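Local coordinates for protein telethonin (Homo sapiens, PDB 1YA5) that regulates muscle assembly, its N-terminal part joining titin molecules in antiparallel fashion at the sarcomeric Z-disk, at residues Ala23-Asp27 with Gln62-Trp66. The protein carries 4 engineered substitutions. Residues are numbered along the deposited sequence; the frame is centred on the assembly and turned at random.
Sequences AEWKD and QRSPW
In the antiparallel sheet of telethonin, the pairing of strand 19-33 with strand 49-62 gives way here to loop packing, with Asp-27 and Arg-63 at the point of departure. Arg-63 N donates to Asp-27 O at 2.8 Å, a nearly straight bond (164° at the hydrogen), and Gln-62 CA makes a CH...O contact with the same oxygen. The Arg-63 side chain reaches across to segment 23-27 of strand 19-33: CG sits between its own backbone N and carbonyl carbon (chi1 57°), and a further bend at chi3 brings NH1 to Lys-26 O at 2.9 Å. That oxygen lies near the guanidinium plane, whereas NH1 stands above the carbonyl plane. Two consecutive backbone carbonyls are thus engaged by one residue. Farther along, Pro-65 packs crosswise over one face of the Trp-25 indole, its CG 3.9 Å from the centroid of the six-membered ring in a CH-pi contact, while Arg-63 O faces the indole edge. Asp-27 OD2 hydrogen-bonds Ser-8 OG and the backbone of another protein's chain. Strand 4-14 pairs with the other side of strand 19-33, with backbone hydrogen bonds between Trp-25 and Ser-8, and at Ala-23 and Glu-24 a strand of a second partner protein chain continues the sheet.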
ATOM      1  N   ALA C  23     -11.781  -2.840 -20.475  1.00 51.62           N
ATOM      2  CA  ALA C  23     -10.747  -3.326 -19.551  1.00 50.53           C
ATOM      3  C   ALA C  23     -11.205  -3.012 -18.132  1.00 49.66           C
ATOM      4  O   ALA C  23     -11.657  -1.897 -17.840  1.00 46.90           O
ATOM      5  CB  ALA C  23      -9.391  -2.643 -19.849  1.00 48.92           C
ATOM      6  N   GLU C  24     -11.142  -4.013 -17.260  1.00 51.41           N
ATOM      7  CA  GLU C  24     -11.354  -3.816 -15.829  1.00 50.80           C
ATOM      8  C   GLU C  24     -10.181  -4.458 -15.081  1.00 48.46           C
ATOM      9  O   GLU C  24      -9.825  -5.606 -15.361  1.00 47.59           O
ATOM     10  CB  GLU C  24     -12.689  -4.443 -15.394  1.00 50.49           C
ATOM     11  CG  GLU C  24     -13.495  -3.604 -14.392  1.00 58.65           C
ATOM     12  CD  GLU C  24     -14.314  -4.440 -13.389  1.00 55.44           C
ATOM     13  OE1 GLU C  24     -14.148  -4.256 -12.154  1.00 47.50           O
ATOM     14  OE2 GLU C  24     -15.123  -5.282 -13.836  1.00 58.01           O
ATOM     15  N   TRP C  25      -9.573  -3.726 -14.143  1.00 45.81           N
ATOM     16  CA  TRP C  25      -8.536  -4.350 -13.335  1.00 44.64           C
ATOM     17  C   TRP C  25      -8.435  -3.958 -11.857  1.00 48.11           C
ATOM     18  O   TRP C  25      -8.726  -2.836 -11.435  1.00 49.16           O
ATOM     19  CB  TRP C  25      -7.180  -4.226 -14.003  1.00 44.95           C
ATOM     20  CG  TRP C  25      -6.632  -2.844 -14.037  1.00 45.20           C
ATOM     21  CD1 TRP C  25      -5.701  -2.312 -13.200  1.00 45.23           C
ATOM     22  CD2 TRP C  25      -6.962  -1.820 -14.978  1.00 48.92           C
ATOM     23  NE1 TRP C  25      -5.410  -1.019 -13.568  1.00 50.97           N
ATOM     24  CE2 TRP C  25      -6.171  -0.688 -14.658  1.00 51.38           C
ATOM     25  CE3 TRP C  25      -7.844  -1.749 -16.070  1.00 42.71           C
ATOM     26  CZ2 TRP C  25      -6.224   0.499 -15.396  1.00 46.68           C
ATOM     27  CZ3 TRP C  25      -7.905  -0.562 -16.796  1.00 49.31           C
ATOM     28  CH2 TRP C  25      -7.096   0.545 -16.457  1.00 48.76           C
ATOM     29  N   LYS C  26      -7.990  -4.931 -11.055  1.00 49.10           N
ATOM     30  CA  LYS C  26      -7.669  -4.731  -9.653  1.00 46.05           C
ATOM     31  C   LYS C  26      -6.503  -3.780  -9.616  1.00 42.54           C
ATOM     32  O   LYS C  26      -5.399  -4.167  -9.967  1.00 48.27           O
ATOM     33  CB  LYS C  26      -7.276  -6.055  -9.018  1.00 48.33           C
ATOM     34  CG  LYS C  26      -8.428  -7.024  -8.889  1.00 50.73           C
ATOM     35  CD  LYS C  26      -7.957  -8.368  -8.330  1.00 59.60           C
ATOM     36  CE  LYS C  26      -9.059  -9.076  -7.536  1.00 55.78           C
ATOM     37  NZ  LYS C  26      -9.967  -9.828  -8.435  1.00 54.11           N
ATOM     38  N   ASP C  27      -6.734  -2.533  -9.225  1.00 45.66           N
ATOM     39  CA  ASP C  27      -5.703  -1.497  -9.392  1.00 44.90           C
ATOM     40  C   ASP C  27      -4.895  -1.300  -8.126  1.00 47.67           C
ATOM     41  O   ASP C  27      -3.670  -1.439  -8.130  1.00 48.69           O
ATOM     42  CB  ASP C  27      -6.346  -0.176  -9.809  1.00 44.45           C
ATOM     43  CG  ASP C  27      -5.360   0.987  -9.845  1.00 48.20           C
ATOM     44  OD1 ASP C  27      -4.296   0.917  -9.187  1.00 49.65           O
ATOM     45  OD2 ASP C  27      -5.646   1.988 -10.523  1.00 46.32           O
ATOM     46  N   GLN C  62      -0.290  -1.425  -5.454  1.00 48.69           N
ATOM     47  CA  GLN C  62      -0.896  -0.931  -6.682  1.00 47.14           C
ATOM     48  C   GLN C  62      -0.215  -1.536  -7.928  1.00 48.74           C
ATOM     49  O   GLN C  62       1.002  -1.635  -7.995  1.00 47.49           O
ATOM     50  CB  GLN C  62      -0.749   0.579  -6.711  1.00 49.66           C
ATOM     51  CG  GLN C  62      -0.825   1.178  -8.068  1.00 51.83           C
ATOM     52  CD  GLN C  62      -1.320   2.582  -8.020  1.00 50.91           C
ATOM     53  OE1 GLN C  62      -2.532   2.831  -8.099  1.00 52.11           O
ATOM     54  NE2 GLN C  62      -0.386   3.538  -7.887  1.00 56.75           N
ATOM     55  N   ARG C  63      -1.017  -1.937  -8.909  1.00 53.88           N
ATOM     56  CA  ARG C  63      -0.514  -2.530 -10.161  1.00 51.34           C
ATOM     57  C   ARG C  63      -1.163  -1.884 -11.374  1.00 49.91           C
ATOM     58  O   ARG C  63      -2.116  -1.097 -11.261  1.00 49.16           O
ATOM     59  CB  ARG C  63      -0.772  -4.047 -10.192  1.00 50.03           C
ATOM     60  CG  ARG C  63      -2.233  -4.422 -10.038  1.00 50.94           C
ATOM     61  CD  ARG C  63      -2.433  -5.912  -9.641  1.00 52.05           C
ATOM     62  NE  ARG C  63      -2.205  -6.173  -8.217  1.00 50.62           N
ATOM     63  CZ  ARG C  63      -2.879  -5.569  -7.243  1.00 54.38           C
ATOM     64  NH1 ARG C  63      -3.807  -4.687  -7.553  1.00 62.14           N
ATOM     65  NH2 ARG C  63      -2.638  -5.826  -5.963  1.00 57.12           N
ATOM     66  N   SER C  64      -0.645  -2.201 -12.549  1.00 48.55           N
ATOM     67  CA  SER C  64      -1.166  -1.569 -13.745  1.00 43.47           C
ATOM     68  C   SER C  64      -1.038  -2.451 -14.970  1.00 49.61           C
ATOM     69  O   SER C  64      -0.359  -3.490 -14.951  1.00 47.54           O
ATOM     70  CB  SER C  64      -0.519  -0.208 -13.971  1.00 46.95           C
ATOM     71  OG  SER C  64       0.870  -0.321 -14.229  1.00 45.02           O
ATOM     72  N   PRO C  65      -1.717  -2.048 -16.049  1.00 49.86           N
ATOM     73  CA  PRO C  65      -1.562  -2.731 -17.322  1.00 44.01           C
ATOM     74  C   PRO C  65      -0.191  -2.453 -17.931  1.00 46.63           C
ATOM     75  O   PRO C  65       0.367  -3.341 -18.544  1.00 48.00           O
ATOM     76  CB  PRO C  65      -2.668  -2.135 -18.192  1.00 39.65           C
ATOM     77  CG  PRO C  65      -3.531  -1.359 -17.280  1.00 51.35           C
ATOM     78  CD  PRO C  65      -2.684  -0.939 -16.122  1.00 47.71           C
ATOM     79  N   TRP C  66       0.363  -1.258 -17.789  1.00 42.63           N
ATOM     80  CA  TRP C  66       1.695  -1.067 -18.369  1.00 45.57           C
ATOM     81  C   TRP C  66       2.858  -1.556 -17.486  1.00 46.37           C
ATOM     82  O   TRP C  66       3.952  -1.002 -17.541  1.00 45.97           O
ATOM     83  CB  TRP C  66       1.919   0.376 -18.799  1.00 44.34           C
ATOM     84  CG  TRP C  66       1.595   1.392 -17.762  1.00 48.93           C
ATOM     85  CD1 TRP C  66       2.477   2.163 -17.069  1.00 49.52           C
ATOM     86  CD2 TRP C  66       0.289   1.770 -17.298  1.00 57.77           C
ATOM     87  NE1 TRP C  66       1.811   3.005 -16.219  1.00 48.82           N
ATOM     88  CE2 TRP C  66       0.466   2.778 -16.327  1.00 55.03           C
ATOM     89  CE3 TRP C  66      -1.008   1.353 -17.608  1.00 53.59           C
ATOM     90  CZ2 TRP C  66      -0.609   3.392 -15.673  1.00 53.37           C
ATOM     91  CZ3 TRP C  66      -2.078   1.953 -16.954  1.00 54.55           C
ATOM     92  CH2 TRP C  66      -1.870   2.964 -15.997  1.00 58.75           C
TER